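Long-range contacts in choline binding protein PCPA (Streptococcus pneumoniae, PDB 4CP6), which is a leucine-rich-repeat surface antigen of the pneumococcus, probably held on the cell wall through choline binding and studied as a vaccine component: residues I19-I24 against T62-G67; E129-R134 against A148-I153; L364-I369 against K390-S395. All coordinates share one frame; numbering follows the deposited sequence.

Contact 1: residues I19-I24 against T62-G67; sequences IQQNNI and TKITVG
Strand 19-21 and strand 63-66 do not pair: their axes run at 108° to one another and come no closer than 9.1 Å, with Ile19 facing Val66 and Gln21 facing Ile64, so that no backbone bond joins them and side chains of 19-21 span the gap, one of them reaching the backbone of the other strand. Gln21 makes this polar link. With CG anti to the carbonyl carbon (chi1 -62°) and the chain extended beyond it, its amide is carried across to the edge of the other strand. Gln21 NE2 donates to Thr65 O at 2.9 Å, a moderately bent bond that leaves along the plane of the Gln21 amide yet reaches the Thr65 carbonyl from above its plane. The other end of the same amide is engaged through a water, which donates to Gln21 OE1 at 2.7 Å and accepts from Thr65 N at 2.9 Å. One amide thus serves both the N-H and the C=O of Thr65, which fixes its rotation. The same OE1 also rests against Ile64 CB at 3.6 Å. The apolar part centres on Ile19, whose CG2 branch touches Ile64 CD1 and Val66 CG2, each at 3.7 Å. Ile19 and Ile64 both also lie on Phe71 of strand 69-76. Gln21 and Ile24 exchange both backbone hydrogen bonds: a two-residue beta hairpin with a type I' turn at Asn22-Asn23, whose first strand packs crosswise on strand 63-66, itself the antiparallel partner of strand 69-76.

Contact 2: residues E129-R134 against A148-I153; sequences EKIEDR and ASLEYI
Tyr152 lies beside Lys130 and reaches along the sheet to Glu132 and Asp133. Its CG is anti to the backbone N (chi1 176°), and this sends the ring along the neighbouring segment, where Tyr152 CE2 comes 3.8 Å from Glu132 OE1. Glu132 starts out away from Tyr152, but a bend at chi2 (-69°) brings its carboxylate back to the ring, the two planes inclined by 35°. A water joins the three polar ends: it donates to Glu132 OE1 and Asp133 OD1 and accepts from Tyr152 OH, each at 2.7 Å. Asp133 OD1 is also bonded to Thr155 N, which helps to hold this carboxylate in place. On the face of Ile131 and Ile153, which both touch Leu146, the Leu150 side chain comes in from the preceding loop and crosses Ile131 at about a right angle, Ile131 CG1 meeting Leu150 CD1 at 3.7 Å. The parallel backbones are joined by Ile131 N to Tyr152 O and by a forked acceptor, Glu129 O, which takes Glu151 N at 2.8 Å and Tyr152 N at 3.3 Å. At this end the carboxylates of Glu129 and Glu151 stack, Glu129 OE1 being 4.1 Å from Glu151 OE2, with a water held weakly between them. These neighbouring strands of the leucine-rich repeat region therefore set a polar, water-bridged side rich in carboxylates against an apolar interior; the closeness of Glu129 and Glu151 may raise their proton affinity slightly, an effect that Lys105, in a long, weak ion pair with Glu129, would partly offset.

Contact 3: residues L364-I369 against K390-S395; sequences LKEIHI and KFYVTS
Four backbone hydrogen bonds join residues 365-369 to strand 390-393 in parallel register, the short axes of strands 366-369 and 390-393 being 4.7 Å apart and inclined by 16°. Lys390 N donates to Lys365 O, Ile367 N to Lys390 O, Tyr392 N to Ile367 O and Ile369 N to Tyr392 O. CA-H...O contacts add to them, with Glu366 CA 3.2 Å from Lys390 O. Past the last bond a water continues the pairing, donating to Ile369 O and accepting from Thr394 N.

The aromatic contact lies on the face that carries Glu366, His368, Lys390 and Tyr392. The rings of His368 and Tyr392 are almost parallel, 9° apart, with centroids separated by 4.4 Å; they form an offset stack of slight overlap, in which His368 CE1 sits over the rim of the tyrosine at 3.4 Å from Tyr392 CD1. Side chains at equivalent positions of successive parallel strands lie beside one another, as the repeating architecture of a leucine-rich repeat solenoid brings about, here in the C-terminal sheet that ends with strand 412-414.

Polar side-chain contacts converge on Glu366. Its CG lies between the backbone N and the carbonyl carbon (chi1 54°), and the extended chain then brings Glu366 OE1 to His368 NE2 in a weak hydrogen bond of 2.9 Å. A water bridges Glu366 OE1 and Tyr392 OH, so that one carboxylate oxygen serves the histidine weakly and the tyrosine through the water.

Apolar packing fills the other face. Ile367 and Phe391 lie side by side, Ile367 CD1 touching Phe391 CE2 at 3.7 Å, while Ile369 CD1 meets Phe391 CD2 at 4.0 Å. Leu402 of helix 396-405 covers Ile369, Phe391 and Val393.

The three contacts follow one another along an elongated chain, each closing before the next opens. Contacts 1 and 2 reach the same mixed sheet: strands 18-21 and 63-66 belong to its N-terminal, partly antiparallel portion, and strands 130-131 and 152-153 to the parallel run that continues from strand 69-76. Their centres are 26 Å apart, and their nearest atoms about 14 Å. Contact 3 belongs to a separate parallel sheet on the other side of the chain's centre; its centre is 54 Å from that of contact 2 and 74 Å from that of contact 1. Its nearest atoms remain about 35 Å from contact 2 and about 60 Å from contact 1, so none of the three touches another.

Contact 1: residues I19-I24 against T62-G67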
loop_
_atom_site.group_PDB
_atom_site.type_symbol
_atom_site.label_atom_id
_atom_site.label_comp_id
_atom_site.label_asym_id
_atom_site.label_seq_id
_atom_site.Cartn_x
_atom_site.Cartn_y
_atom_site.Cartn_z
ATOM N N ILE A 19 21.852 19.492 24.539
ATOM C CA ILE A 19 21.509 19.887 25.903
ATOM C C ILE A 19 20.844 18.666 26.524
ATOM O O ILE A 19 19.901 18.122 25.945
ATOM C CB ILE A 19 20.579 21.119 25.941
ATOM C CG1 ILE A 19 21.242 22.340 25.272
ATOM C CG2 ILE A 19 20.143 21.424 27.392
ATOM C CD1 ILE A 19 20.253 23.412 24.881
ATOM N N GLN A 20 21.364 18.191 27.664
ATOM C CA GLN A 20 20.801 17.022 28.321
ATOM C C GLN A 20 20.230 17.438 29.647
ATOM O O GLN A 20 20.956 18.010 30.472
ATOM C CB GLN A 20 21.842 15.907 28.493
ATOM C CG GLN A 20 21.251 14.644 29.115
ATOM C CD GLN A 20 22.270 13.552 29.280
ATOM O OE1 GLN A 20 22.959 13.178 28.337
ATOM N NE2 GLN A 20 22.344 12.973 30.474
ATOM N N GLN A 21 18.932 17.199 29.848
ATOM C CA GLN A 21 18.220 17.537 31.087
ATOM C C GLN A 21 17.313 16.389 31.463
ATOM O O GLN A 21 16.552 15.910 30.609
ATOM C CB GLN A 21 17.404 18.829 30.929
ATOM C CG GLN A 21 18.258 20.056 30.621
ATOM C CD GLN A 21 17.456 21.336 30.633
ATOM O OE1 GLN A 21 16.229 21.339 30.806
ATOM N NE2 GLN A 21 18.147 22.463 30.500
ATOM N N ASN A 22 17.397 15.931 32.739
ATOM C CA ASN A 22 16.610 14.816 33.267
ATOM C C ASN A 22 16.696 13.574 32.355
ATOM O O ASN A 22 15.689 12.934 32.061
ATOM C CB ASN A 22 15.169 15.257 33.561
ATOM C CG ASN A 22 14.320 14.262 34.322
ATOM O OD1 ASN A 22 13.141 14.066 34.009
ATOM N ND2 ASN A 22 14.893 13.594 35.322
ATOM N N ASN A 23 17.913 13.279 31.874
ATOM C CA ASN A 23 18.230 12.130 31.021
ATOM C C ASN A 23 17.438 12.102 29.696
ATOM O O ASN A 23 17.106 11.031 29.163
ATOM C CB ASN A 23 18.128 10.812 31.788
ATOM C CG ASN A 23 19.303 10.627 32.722
ATOM O OD1 ASN A 23 20.387 10.182 32.328
ATOM N ND2 ASN A 23 19.144 11.034 33.962
ATOM N N ILE A 24 17.174 13.300 29.158
ATOM C CA ILE A 24 16.589 13.477 27.829
ATOM C C ILE A 24 17.559 14.415 27.108
ATOM O O ILE A 24 17.866 15.505 27.621
ATOM C CB ILE A 24 15.137 14.025 27.835
ATOM C CG1 ILE A 24 14.170 13.046 28.555
ATOM C CG2 ILE A 24 14.649 14.308 26.388
ATOM C CD1 ILE A 24 12.690 13.505 28.703
ATOM N N THR A 62 7.914 20.601 26.567
ATOM C CA THR A 62 7.664 21.645 25.569
ATOM C C THR A 62 8.691 22.765 25.561
ATOM O O THR A 62 8.800 23.517 24.580
ATOM C CB THR A 62 6.224 22.188 25.715
ATOM O OG1 THR A 62 5.957 23.138 24.687
ATOM C CG2 THR A 62 5.955 22.854 27.084
ATOM N N LYS A 63 9.403 22.918 26.683
ATOM C CA LYS A 63 10.319 24.030 26.853
ATOM C C LYS A 63 11.457 23.601 27.739
ATOM O O LYS A 63 11.248 22.877 28.724
ATOM C CB LYS A 63 9.534 25.175 27.535
ATOM C CG LYS A 63 10.296 26.479 27.759
ATOM C CD LYS A 63 9.376 27.574 28.299
ATOM C CE LYS A 63 9.231 27.562 29.802
ATOM N NZ LYS A 63 8.333 28.650 30.267
ATOM N N ILE A 64 12.670 24.032 27.385
ATOM C CA ILE A 64 13.848 23.797 28.221
ATOM C C ILE A 64 14.559 25.123 28.380
ATOM O O ILE A 64 14.503 25.986 27.491
ATOM C CB ILE A 64 14.768 22.649 27.789
ATOM C CG1 ILE A 64 15.489 22.982 26.472
ATOM C CG2 ILE A 64 14.015 21.284 27.752
ATOM C CD1 ILE A 64 16.673 22.168 26.210
ATOM N N THR A 65 15.166 25.322 29.551
ATOM C CA THR A 65 15.879 26.567 29.787
ATOM C C THR A 65 17.324 26.274 30.125
ATOM O O THR A 65 17.617 25.270 30.784
ATOM C CB THR A 65 15.204 27.378 30.900
ATOM O OG1 THR A 65 15.237 26.612 32.109
ATOM C CG2 THR A 65 13.777 27.768 30.551
ATOM N N VAL A 66 18.233 27.134 29.641
ATOM C CA VAL A 66 19.663 27.011 29.932
ATOM C C VAL A 66 20.105 28.429 30.270
ATOM O O VAL A 66 20.150 29.294 29.379
ATOM C CB VAL A 66 20.490 26.385 28.774
ATOM C CG1 VAL A 66 21.958 26.230 29.169
ATOM C CG2 VAL A 66 19.905 25.038 28.354
ATOM N N GLY A 67 20.320 28.686 31.564
ATOM C CA GLY A 67 20.657 30.029 32.027
ATOM C C GLY A 67 19.524 30.980 31.704
ATOM O O GLY A 67 18.385 30.723 32.095
HETATM O O HOH W 1 14.819 23.436 31.669
#

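Contact 2: residues E129-R134 against A148-I153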
loop_
_atom_site.group_PDB
_atom_site.type_symbol
_atom_site.label_atom_id
_atom_site.label_comp_id
_atom_site.label_asym_id
_atom_site.label_seq_id
_atom_site.Cartn_x
_atom_site.Cartn_y
_atom_site.Cartn_z
ATOM N N GLU A 129 2.561 20.098 11.744
ATOM C CA GLU A 129 2.349 20.307 10.311
ATOM C C GLU A 129 2.757 19.086 9.483
ATOM O O GLU A 129 2.131 18.840 8.431
ATOM C CB GLU A 129 3.154 21.542 9.872
ATOM C CG GLU A 129 3.043 21.915 8.401
ATOM C CD GLU A 129 3.891 23.112 8.027
ATOM O OE1 GLU A 129 3.533 24.240 8.434
ATOM O OE2 GLU A 129 4.934 22.916 7.363
ATOM N N LYS A 130 3.821 18.371 9.907
ATOM C CA LYS A 130 4.340 17.262 9.103
ATOM C C LYS A 130 4.664 16.063 9.985
ATOM O O LYS A 130 5.302 16.228 11.026
ATOM C CB LYS A 130 5.668 17.672 8.393
ATOM C CG LYS A 130 5.573 18.817 7.376
ATOM C CD LYS A 130 6.955 19.093 6.722
ATOM C CE LYS A 130 6.879 20.204 5.689
ATOM N NZ LYS A 130 8.217 20.440 5.047
ATOM N N ILE A 131 4.241 14.873 9.551
ATOM C CA ILE A 131 4.637 13.599 10.122
ATOM C C ILE A 131 5.488 12.999 8.997
ATOM O O ILE A 131 4.955 12.678 7.923
ATOM C CB ILE A 131 3.425 12.696 10.469
ATOM C CG1 ILE A 131 2.600 13.293 11.610
ATOM C CG2 ILE A 131 3.912 11.268 10.830
ATOM C CD1 ILE A 131 1.263 12.532 11.850
ATOM N N GLU A 132 6.796 12.859 9.235
ATOM C CA GLU A 132 7.696 12.369 8.209
ATOM C C GLU A 132 7.699 10.850 8.103
ATOM O O GLU A 132 6.977 10.156 8.828
ATOM C CB GLU A 132 9.097 12.969 8.393
ATOM C CG GLU A 132 9.155 14.429 7.924
ATOM C CD GLU A 132 9.012 14.618 6.419
ATOM O OE1 GLU A 132 9.211 13.631 5.674
ATOM O OE2 GLU A 132 8.768 15.773 5.992
ATOM N N ASP A 133 8.473 10.336 7.137
ATOM C CA ASP A 133 8.464 8.943 6.775
ATOM C C ASP A 133 8.585 7.998 7.928
ATOM O O ASP A 133 9.428 8.194 8.803
ATOM C CB ASP A 133 9.566 8.633 5.760
ATOM C CG ASP A 133 9.521 9.464 4.491
ATOM O OD1 ASP A 133 8.519 10.204 4.284
ATOM O OD2 ASP A 133 10.382 9.257 3.628
ATOM N N ARG A 134 7.751 6.959 7.928
ATOM C CA ARG A 134 7.862 5.881 8.923
ATOM C C ARG A 134 7.817 6.365 10.368
ATOM O O ARG A 134 8.365 5.699 11.267
ATOM C CB ARG A 134 9.118 5.011 8.637
ATOM C CG ARG A 134 8.984 4.288 7.310
ATOM C CD ARG A 134 10.143 3.349 7.010
ATOM N NE ARG A 134 9.892 2.579 5.780
ATOM C CZ ARG A 134 9.171 1.450 5.735
ATOM N NH1 ARG A 134 8.661 0.925 6.854
ATOM N NH2 ARG A 134 8.971 0.827 4.573
ATOM N N ALA A 148 -5.873 19.322 13.245
ATOM C CA ALA A 148 -6.228 20.094 12.069
ATOM C C ALA A 148 -5.041 20.727 11.354
ATOM O O ALA A 148 -5.057 20.907 10.138
ATOM C CB ALA A 148 -7.221 21.186 12.468
ATOM N N SER A 149 -3.970 21.067 12.107
ATOM C CA SER A 149 -2.790 21.688 11.545
ATOM C C SER A 149 -2.022 20.749 10.607
ATOM O O SER A 149 -1.226 21.235 9.830
ATOM C CB SER A 149 -1.854 22.078 12.687
ATOM O OG SER A 149 -1.638 20.992 13.568
ATOM N N LEU A 150 -2.228 19.429 10.728
ATOM C CA LEU A 150 -1.418 18.491 9.946
ATOM C C LEU A 150 -1.678 18.616 8.453
ATOM O O LEU A 150 -2.816 18.490 8.023
ATOM C CB LEU A 150 -1.679 17.084 10.452
ATOM C CG LEU A 150 -0.919 15.969 9.706
ATOM C CD1 LEU A 150 0.579 16.000 10.051
ATOM C CD2 LEU A 150 -1.510 14.626 10.055
ATOM N N GLU A 151 -0.611 18.865 7.683
ATOM C CA GLU A 151 -0.714 19.030 6.233
ATOM C C GLU A 151 -0.125 17.877 5.416
ATOM O O GLU A 151 -0.491 17.739 4.234
ATOM C CB GLU A 151 0.019 20.301 5.803
ATOM C CG GLU A 151 -0.609 21.565 6.373
ATOM C CD GLU A 151 0.045 22.864 5.941
ATOM O OE1 GLU A 151 0.747 22.874 4.905
ATOM O OE2 GLU A 151 -0.172 23.886 6.632
ATOM N N TYR A 152 0.827 17.124 5.995
ATOM C CA TYR A 152 1.578 16.144 5.244
ATOM C C TYR A 152 1.799 14.899 6.080
ATOM O O TYR A 152 2.258 14.990 7.217
ATOM C CB TYR A 152 2.962 16.774 4.946
ATOM C CG TYR A 152 3.922 15.847 4.235
ATOM C CD1 TYR A 152 3.901 15.720 2.850
ATOM C CD2 TYR A 152 4.859 15.097 4.946
ATOM C CE1 TYR A 152 4.753 14.839 2.195
ATOM C CE2 TYR A 152 5.715 14.211 4.301
ATOM C CZ TYR A 152 5.655 14.090 2.925
ATOM O OH TYR A 152 6.497 13.200 2.323
ATOM N N ILE A 153 1.539 13.726 5.491
ATOM C CA ILE A 153 1.855 12.427 6.106
ATOM C C ILE A 153 2.841 11.731 5.179
ATOM O O ILE A 153 2.523 11.532 4.000
ATOM C CB ILE A 153 0.598 11.573 6.322
ATOM C CG1 ILE A 153 -0.318 12.233 7.371
ATOM C CG2 ILE A 153 0.985 10.110 6.691
ATOM C CD1 ILE A 153 -1.645 11.487 7.567
HETATM O O HOH W 2 3.488 20.943 4.945
HETATM O O HOH W 3 8.941 12.650 3.224
#

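Contact 3: residues L364-I369 against K390-S395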
loop_
_atom_site.group_PDB
_atom_site.type_symbol
_atom_site.label_atom_id
_atom_site.label_comp_id
_atom_site.label_asym_id
_atom_site.label_seq_id
_atom_site.Cartn_x
_atom_site.Cartn_y
_atom_site.Cartn_z
ATOM N N LEU A 364 -4.896 -26.342 -14.445
ATOM C CA LEU A 364 -4.821 -25.846 -15.798
ATOM C C LEU A 364 -4.879 -26.958 -16.792
ATOM O O LEU A 364 -3.949 -27.769 -16.861
ATOM C CB LEU A 364 -3.594 -24.918 -16.008
ATOM C CG LEU A 364 -3.517 -24.177 -17.340
ATOM C CD1 LEU A 364 -4.780 -23.348 -17.629
ATOM C CD2 LEU A 364 -2.267 -23.294 -17.390
ATOM N N LYS A 365 -5.941 -26.977 -17.578
ATOM C CA LYS A 365 -6.150 -28.018 -18.577
ATOM C C LYS A 365 -5.768 -27.570 -19.961
ATOM O O LYS A 365 -5.269 -28.364 -20.764
ATOM C CB LYS A 365 -7.661 -28.367 -18.532
ATOM C CG LYS A 365 -8.249 -29.155 -19.670
ATOM C CD LYS A 365 -9.711 -29.495 -19.344
ATOM C CE LYS A 365 -10.702 -28.603 -20.058
ATOM N NZ LYS A 365 -12.039 -29.247 -20.179
ATOM N N GLU A 366 -6.008 -26.283 -20.270
ATOM C CA GLU A 366 -5.856 -25.857 -21.649
ATOM C C GLU A 366 -5.489 -24.390 -21.811
ATOM O O GLU A 366 -5.920 -23.566 -21.004
ATOM C CB GLU A 366 -7.185 -26.113 -22.415
ATOM C CG GLU A 366 -8.404 -25.482 -21.767
ATOM C CD GLU A 366 -9.764 -25.795 -22.368
ATOM O OE1 GLU A 366 -9.820 -26.469 -23.421
ATOM O OE2 GLU A 366 -10.776 -25.314 -21.808
ATOM N N ILE A 367 -4.705 -24.095 -22.850
ATOM C CA ILE A 367 -4.329 -22.744 -23.270
ATOM C C ILE A 367 -4.702 -22.629 -24.739
ATOM O O ILE A 367 -4.223 -23.419 -25.571
ATOM C CB ILE A 367 -2.829 -22.442 -23.031
ATOM C CG1 ILE A 367 -2.453 -22.523 -21.541
ATOM C CG2 ILE A 367 -2.463 -21.069 -23.604
ATOM C CD1 ILE A 367 -0.936 -22.491 -21.277
ATOM N N HIS A 368 -5.544 -21.640 -25.065
ATOM C CA HIS A 368 -5.969 -21.388 -26.438
ATOM C C HIS A 368 -5.270 -20.140 -26.944
ATOM O O HIS A 368 -5.494 -19.048 -26.381
ATOM C CB HIS A 368 -7.493 -21.227 -26.516
ATOM C CG HIS A 368 -8.252 -22.429 -26.059
ATOM N ND1 HIS A 368 -8.805 -23.310 -26.975
ATOM C CD2 HIS A 368 -8.569 -22.837 -24.810
ATOM C CE1 HIS A 368 -9.390 -24.254 -26.259
ATOM N NE2 HIS A 368 -9.281 -24.017 -24.948
ATOM N N ILE A 369 -4.439 -20.263 -27.977
ATOM C CA ILE A 369 -3.708 -19.153 -28.576
ATOM C C ILE A 369 -4.450 -18.790 -29.842
ATOM O O ILE A 369 -4.464 -19.585 -30.788
ATOM C CB ILE A 369 -2.243 -19.512 -28.836
ATOM C CG1 ILE A 369 -1.578 -20.012 -27.510
ATOM C CG2 ILE A 369 -1.502 -18.328 -29.483
ATOM C CD1 ILE A 369 -0.053 -20.210 -27.557
ATOM N N LYS A 390 -2.742 -28.678 -22.228
ATOM C CA LYS A 390 -2.898 -28.813 -23.661
ATOM C C LYS A 390 -2.921 -27.450 -24.314
ATOM O O LYS A 390 -3.589 -26.532 -23.796
ATOM C CB LYS A 390 -4.217 -29.511 -24.010
ATOM C CG LYS A 390 -4.605 -30.667 -23.139
ATOM C CD LYS A 390 -6.059 -30.971 -23.336
ATOM C CE LYS A 390 -6.603 -31.521 -22.064
ATOM N NZ LYS A 390 -6.367 -32.979 -21.913
ATOM N N PHE A 391 -2.258 -27.316 -25.455
ATOM C CA PHE A 391 -2.340 -26.084 -26.226
ATOM C C PHE A 391 -3.204 -26.277 -27.436
ATOM O O PHE A 391 -3.112 -27.326 -28.107
ATOM C CB PHE A 391 -0.968 -25.622 -26.701
ATOM C CG PHE A 391 -0.099 -24.972 -25.649
ATOM C CD1 PHE A 391 0.740 -25.739 -24.846
ATOM C CD2 PHE A 391 -0.074 -23.590 -25.504
ATOM C CE1 PHE A 391 1.572 -25.133 -23.899
ATOM C CE2 PHE A 391 0.753 -22.983 -24.549
ATOM C CZ PHE A 391 1.567 -23.758 -23.750
ATOM N N TYR A 392 -3.949 -25.229 -27.810
ATOM C CA TYR A 392 -4.792 -25.191 -29.008
ATOM C C TYR A 392 -4.271 -23.995 -29.799
ATOM O O TYR A 392 -4.278 -22.850 -29.291
ATOM C CB TYR A 392 -6.290 -25.081 -28.656
ATOM C CG TYR A 392 -6.829 -26.230 -27.822
ATOM C CD1 TYR A 392 -6.642 -26.269 -26.447
ATOM C CD2 TYR A 392 -7.507 -27.301 -28.420
ATOM C CE1 TYR A 392 -7.111 -27.340 -25.678
ATOM C CE2 TYR A 392 -7.990 -28.369 -27.658
ATOM C CZ TYR A 392 -7.786 -28.386 -26.285
ATOM O OH TYR A 392 -8.264 -29.428 -25.503
ATOM N N VAL A 393 -3.765 -24.233 -31.014
ATOM C CA VAL A 393 -3.137 -23.183 -31.824
ATOM C C VAL A 393 -3.741 -23.152 -33.236
ATOM O O VAL A 393 -4.449 -24.088 -33.615
ATOM C CB VAL A 393 -1.594 -23.303 -31.871
ATOM C CG1 VAL A 393 -0.997 -23.270 -30.458
ATOM C CG2 VAL A 393 -1.149 -24.574 -32.601
ATOM N N THR A 394 -3.443 -22.096 -34.009
ATOM C CA THR A 394 -4.064 -21.921 -35.323
ATOM C C THR A 394 -3.244 -22.467 -36.463
ATOM O O THR A 394 -3.788 -22.603 -37.559
ATOM C CB THR A 394 -4.371 -20.423 -35.571
ATOM O OG1 THR A 394 -3.138 -19.715 -35.612
ATOM C CG2 THR A 394 -5.320 -19.839 -34.531
ATOM N N SER A 395 -1.938 -22.731 -36.268
ATOM C CA SER A 395 -1.116 -23.215 -37.383
ATOM C C SER A 395 -0.022 -24.156 -36.948
ATOM O O SER A 395 0.402 -24.131 -35.790
ATOM C CB SER A 395 -0.466 -22.037 -38.098
ATOM O OG SER A 395 0.556 -21.431 -37.312
HETATM O O HOH W 4 -9.089 -29.022 -22.929
HETATM O O HOH W 5 -2.271 -19.923 -32.449
#